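Local coordinates for protein putative glycoside hydrolase (Bacteroides thetaiotaomicron VPI-5482, PDB 3HBZ) that binds calcium and may act in carbohydrate metabolism, possibly as a glycoside hydrolase, at residues M193-P196 with L197-T200; P253-D256 with G257-F261. All blocks are in the same frame, centred on the assembly; numbering follows the deposited sequence.

Interaction 1 runs from a loop into the short helix 196-199 and ends at the start of strand 200-205. Interaction 2 is a loop turn at residues 253-261. Their centres are about 11 Å apart and they touch directly. K198 NZ of interaction 1 makes a salt bridge of 2.9 Å with D256 OD2 of interaction 2. Next to it, L197 O and G257 N lie 2.7 Å apart, a probable hydrogen bond. T200 O also packs against D256 CB at 3.1 Å. Both lie within the putative carbohydrate metabolism domain and away from the calcium and sodium sites. A bound di(hydroxyethyl)ether lies near both, about 4 Å from the L197 side chain and about 5 Å from that of T258.

Interaction 1. Residues M193-P196 with L197-T200; sequences MSNP and LKAT
N195 and K198 meet where the chain enters a short helical turn. K198 N gives a hydrogen bond to N195 O at 2.8 Å. A199 N bonds to P196 O at 3.0 Å in the same i to i+3 pattern. These two bonds resemble a 3-10 turn. A199 N also makes a weak bond to N195 O at 3.3 Å, so its N-H is shared between two carbonyls. P196 sits at the start of the turn, where its missing N-H costs no bond of this pattern.

The side chains add a thin layer of contact. K198 CG lies beside the backbone N (chi1 -58°), which lays the start of its chain alongside N195. N195 CB touches K198 CG at 3.8 Å, and K198 CB rests against N195 O at 3.3 Å. Beyond that point K198 bends at chi2 and again at chi3, and its amine pairs with D256 in another loop. A199 CB points back to the preceding residues and rests on P196 O at 3.2 Å. The L197 side chain touches D319, and T258 packs against L197.

The contact is thus mostly a backbone one. The carbonyls of N195 and P196 tie the turn, while a light methylene contact lies at the root of K198. Nothing within the turn engages the lysine charge, which is spent on D256 instead.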
loop_
_atom_site.group_PDB
_atom_site.type_symbol
_atom_site.label_atom_id
_atom_site.label_comp_id
_atom_site.label_asym_id
_atom_site.label_seq_id
_atom_site.Cartn_x
_atom_site.Cartn_y
_atom_site.Cartn_z
HETATM N N MSE A 193 -1.135 2.603 15.052
HETATM C CA MSE A 193 -0.430 2.713 16.296
HETATM C C MSE A 193 -1.049 1.848 17.384
HETATM O O MSE A 193 -0.915 2.155 18.548
HETATM C CB MSE A 193 -0.423 4.189 16.698
HETATM C CG MSE A 193 0.541 4.960 15.911
HETATM SE SE MSE A 193 0.888 6.701 16.684
HETATM C CE MSE A 193 2.665 6.848 16.293
ATOM N N SER A 194 -1.781 0.813 17.010
ATOM C CA SER A 194 -2.394 -0.107 17.992
ATOM C C SER A 194 -1.983 -1.501 17.608
ATOM O O SER A 194 -1.562 -2.227 18.440
ATOM C CB SER A 194 -3.920 0.042 18.002
ATOM O OG SER A 194 -4.395 -0.023 16.684
ATOM N N ASN A 195 -2.029 -1.841 16.306
ATOM C CA ASN A 195 -1.533 -3.133 15.785
ATOM C C ASN A 195 -0.818 -2.898 14.428
ATOM O O ASN A 195 -1.371 -3.215 13.383
ATOM C CB ASN A 195 -2.710 -4.099 15.545
ATOM C CG ASN A 195 -3.309 -4.658 16.832
ATOM O OD1 ASN A 195 -2.759 -5.574 17.413
ATOM N ND2 ASN A 195 -4.464 -4.144 17.237
ATOM N N PRO A 196 0.382 -2.287 14.431
ATOM C CA PRO A 196 0.946 -1.777 13.177
ATOM C C PRO A 196 1.188 -2.850 12.115
ATOM O O PRO A 196 1.121 -2.582 10.903
ATOM C CB PRO A 196 2.255 -1.108 13.614
ATOM C CG PRO A 196 2.545 -1.647 14.961
ATOM C CD PRO A 196 1.180 -1.874 15.588
ATOM N N LEU A 197 1.453 -4.065 12.550
ATOM C CA LEU A 197 1.661 -5.146 11.590
ATOM C C LEU A 197 0.363 -5.504 10.845
ATOM O O LEU A 197 0.429 -6.076 9.771
ATOM C CB LEU A 197 2.201 -6.384 12.297
ATOM C CG LEU A 197 3.601 -6.357 12.947
ATOM C CD1 LEU A 197 3.875 -7.710 13.706
ATOM C CD2 LEU A 197 4.739 -6.043 11.921
ATOM N N LYS A 198 -0.795 -5.252 11.485
ATOM C CA LYS A 198 -2.108 -5.420 10.853
ATOM C C LYS A 198 -2.454 -4.247 9.944
ATOM O O LYS A 198 -3.343 -4.360 9.120
ATOM C CB LYS A 198 -3.218 -5.562 11.890
ATOM C CG LYS A 198 -3.049 -6.748 12.903
ATOM C CD LYS A 198 -3.157 -8.067 12.268
ATOM C CE LYS A 198 -4.585 -8.578 12.112
ATOM N NZ LYS A 198 -4.460 -9.766 11.170
ATOM N N ALA A 199 -1.764 -3.128 10.108
ATOM C CA ALA A 199 -2.014 -1.938 9.308
ATOM C C ALA A 199 -1.580 -2.103 7.853
ATOM O O ALA A 199 -2.192 -1.508 6.958
ATOM C CB ALA A 199 -1.306 -0.728 9.920
ATOM N N THR A 200 -0.516 -2.854 7.608
ATOM C CA THR A 200 -0.010 -3.079 6.244
ATOM C C THR A 200 -0.705 -4.280 5.628
ATOM O O THR A 200 -0.329 -5.429 5.873
ATOM C CB THR A 200 1.527 -3.271 6.226
ATOM O OG1 THR A 200 1.873 -4.312 7.106
ATOM C CG2 THR A 200 2.241 -2.029 6.707
#

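Interaction 2. Residues P253-D256 with G257-F261; sequences PTLD and GTNAF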
loop_
_atom_site.group_PDB
_atom_site.type_symbol
_atom_site.label_atom_id
_atom_site.label_comp_id
_atom_site.label_asym_id
_atom_site.label_seq_id
_atom_site.Cartn_x
_atom_site.Cartn_y
_atom_site.Cartn_z
ATOM N N PRO A 253 -8.888 -12.398 3.388
ATOM C CA PRO A 253 -9.050 -11.454 2.271
ATOM C C PRO A 253 -7.746 -10.758 1.905
ATOM O O PRO A 253 -7.641 -10.150 0.828
ATOM C CB PRO A 253 -10.081 -10.443 2.806
ATOM C CG PRO A 253 -9.945 -10.532 4.318
ATOM C CD PRO A 253 -9.600 -11.946 4.614
ATOM N N THR A 254 -6.798 -10.795 2.835
ATOM C CA THR A 254 -5.503 -10.177 2.681
ATOM C C THR A 254 -4.523 -10.878 3.638
ATOM O O THR A 254 -4.932 -11.578 4.545
ATOM C CB THR A 254 -5.592 -8.697 3.028
ATOM O OG1 THR A 254 -4.359 -8.102 2.701
ATOM C CG2 THR A 254 -5.925 -8.475 4.564
ATOM N N LEU A 255 -3.234 -10.705 3.399
ATOM C CA LEU A 255 -2.199 -11.024 4.367
ATOM C C LEU A 255 -1.715 -9.670 4.859
ATOM O O LEU A 255 -2.073 -8.613 4.278
ATOM C CB LEU A 255 -1.051 -11.819 3.709
ATOM C CG LEU A 255 -1.484 -13.209 3.195
ATOM C CD1 LEU A 255 -0.286 -14.038 2.753
ATOM C CD2 LEU A 255 -2.316 -13.970 4.280
ATOM N N ASP A 256 -0.912 -9.702 5.915
ATOM C CA ASP A 256 -0.332 -8.507 6.521
ATOM C C ASP A 256 1.008 -8.766 7.158
ATOM O O ASP A 256 1.642 -9.818 6.912
ATOM C CB ASP A 256 -1.306 -7.891 7.499
ATOM C CG ASP A 256 -1.724 -8.855 8.586
ATOM O OD1 ASP A 256 -0.911 -9.686 9.028
ATOM O OD2 ASP A 256 -2.870 -8.710 9.019
ATOM N N GLY A 257 1.488 -7.808 7.954
ATOM C CA GLY A 257 2.773 -7.994 8.600
ATOM C C GLY A 257 2.876 -9.154 9.577
ATOM O O GLY A 257 3.974 -9.546 9.950
ATOM N N THR A 258 1.764 -9.752 9.983
ATOM C CA THR A 258 1.873 -10.854 10.913
ATOM C C THR A 258 2.080 -12.180 10.178
ATOM O O THR A 258 2.431 -13.147 10.813
ATOM C CB THR A 258 0.610 -11.034 11.793
ATOM O OG1 THR A 258 -0.459 -11.474 10.951
ATOM C CG2 THR A 258 0.226 -9.743 12.534
ATOM N N ASN A 259 1.830 -12.248 8.880
ATOM C CA ASN A 259 1.785 -13.549 8.204
ATOM C C ASN A 259 2.185 -13.579 6.743
ATOM O O ASN A 259 1.896 -14.559 6.009
ATOM C CB ASN A 259 0.393 -14.153 8.371
ATOM C CG ASN A 259 -0.681 -13.315 7.745
ATOM O OD1 ASN A 259 -0.413 -12.365 7.014
ATOM N ND2 ASN A 259 -1.913 -13.621 8.072
ATOM N N ALA A 260 2.871 -12.541 6.327
ATOM C CA ALA A 260 3.335 -12.408 4.946
ATOM C C ALA A 260 4.136 -13.622 4.460
ATOM O O ALA A 260 4.051 -14.014 3.268
ATOM C CB ALA A 260 4.184 -11.124 4.812
ATOM N N PHE A 261 4.945 -14.205 5.355
ATOM C CA PHE A 261 5.807 -15.326 4.955
ATOM C C PHE A 261 5.356 -16.656 5.533
ATOM O O PHE A 261 5.976 -17.660 5.276
ATOM C CB PHE A 261 7.273 -15.076 5.372
ATOM C CG PHE A 261 7.891 -13.862 4.723
ATOM C CD1 PHE A 261 7.954 -13.772 3.339
ATOM C CD2 PHE A 261 8.388 -12.818 5.491
ATOM C CE1 PHE A 261 8.541 -12.674 2.716
ATOM C CE2 PHE A 261 8.964 -11.707 4.900
ATOM C CZ PHE A 261 9.029 -11.630 3.481
#
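D256 and T258 are joined by two hydrogen bonds that share one carboxylate oxygen. T258 OG1 donates to D256 OD1 at 2.7 Å, on the syn lone pair. T258 N donates to D256 OD1 at 2.8 Å, from the anti side and 31° out of the carboxylate plane. The backbone bond is fairly straight, and it closes an Asx turn. D256 CG stands between its own backbone N and carbonyl carbon (chi1 57°), the crowded position, which lets the carboxylate curl over the chain that follows. T258 OG1 takes the same kind of torsion (68°) and faces the acid.

A third bond is purely backbone. N259 N donates to D256 O at 3.1 Å and closes a type I beta turn over G257 and T258. One residue therefore supplies the acceptors for both turns.

The van der Waals contacts are lighter. A260 CB packs on D256 O at 3.5 Å. The side chain of L255 runs across that of N259.

The other carboxylate oxygen, D256 OD2, pairs with K198, so both oxygens have partners. Replacing D256 with an alanine would probably leave the N-H and hydroxyl of T258 without their acceptor and K198 without its counter-charge.

The turn lies in the loop between strands 240-247 and 266-271. The T258 side chain touches L197 and K198 of helix 196-199. L255 packs on I244 of strand 240-247 and shares a backbone hydrogen bond with F202 of strand 200-205, against which A260 also packs. F261, at the far end, makes a cation-pi contact with R271 of strand 266-271.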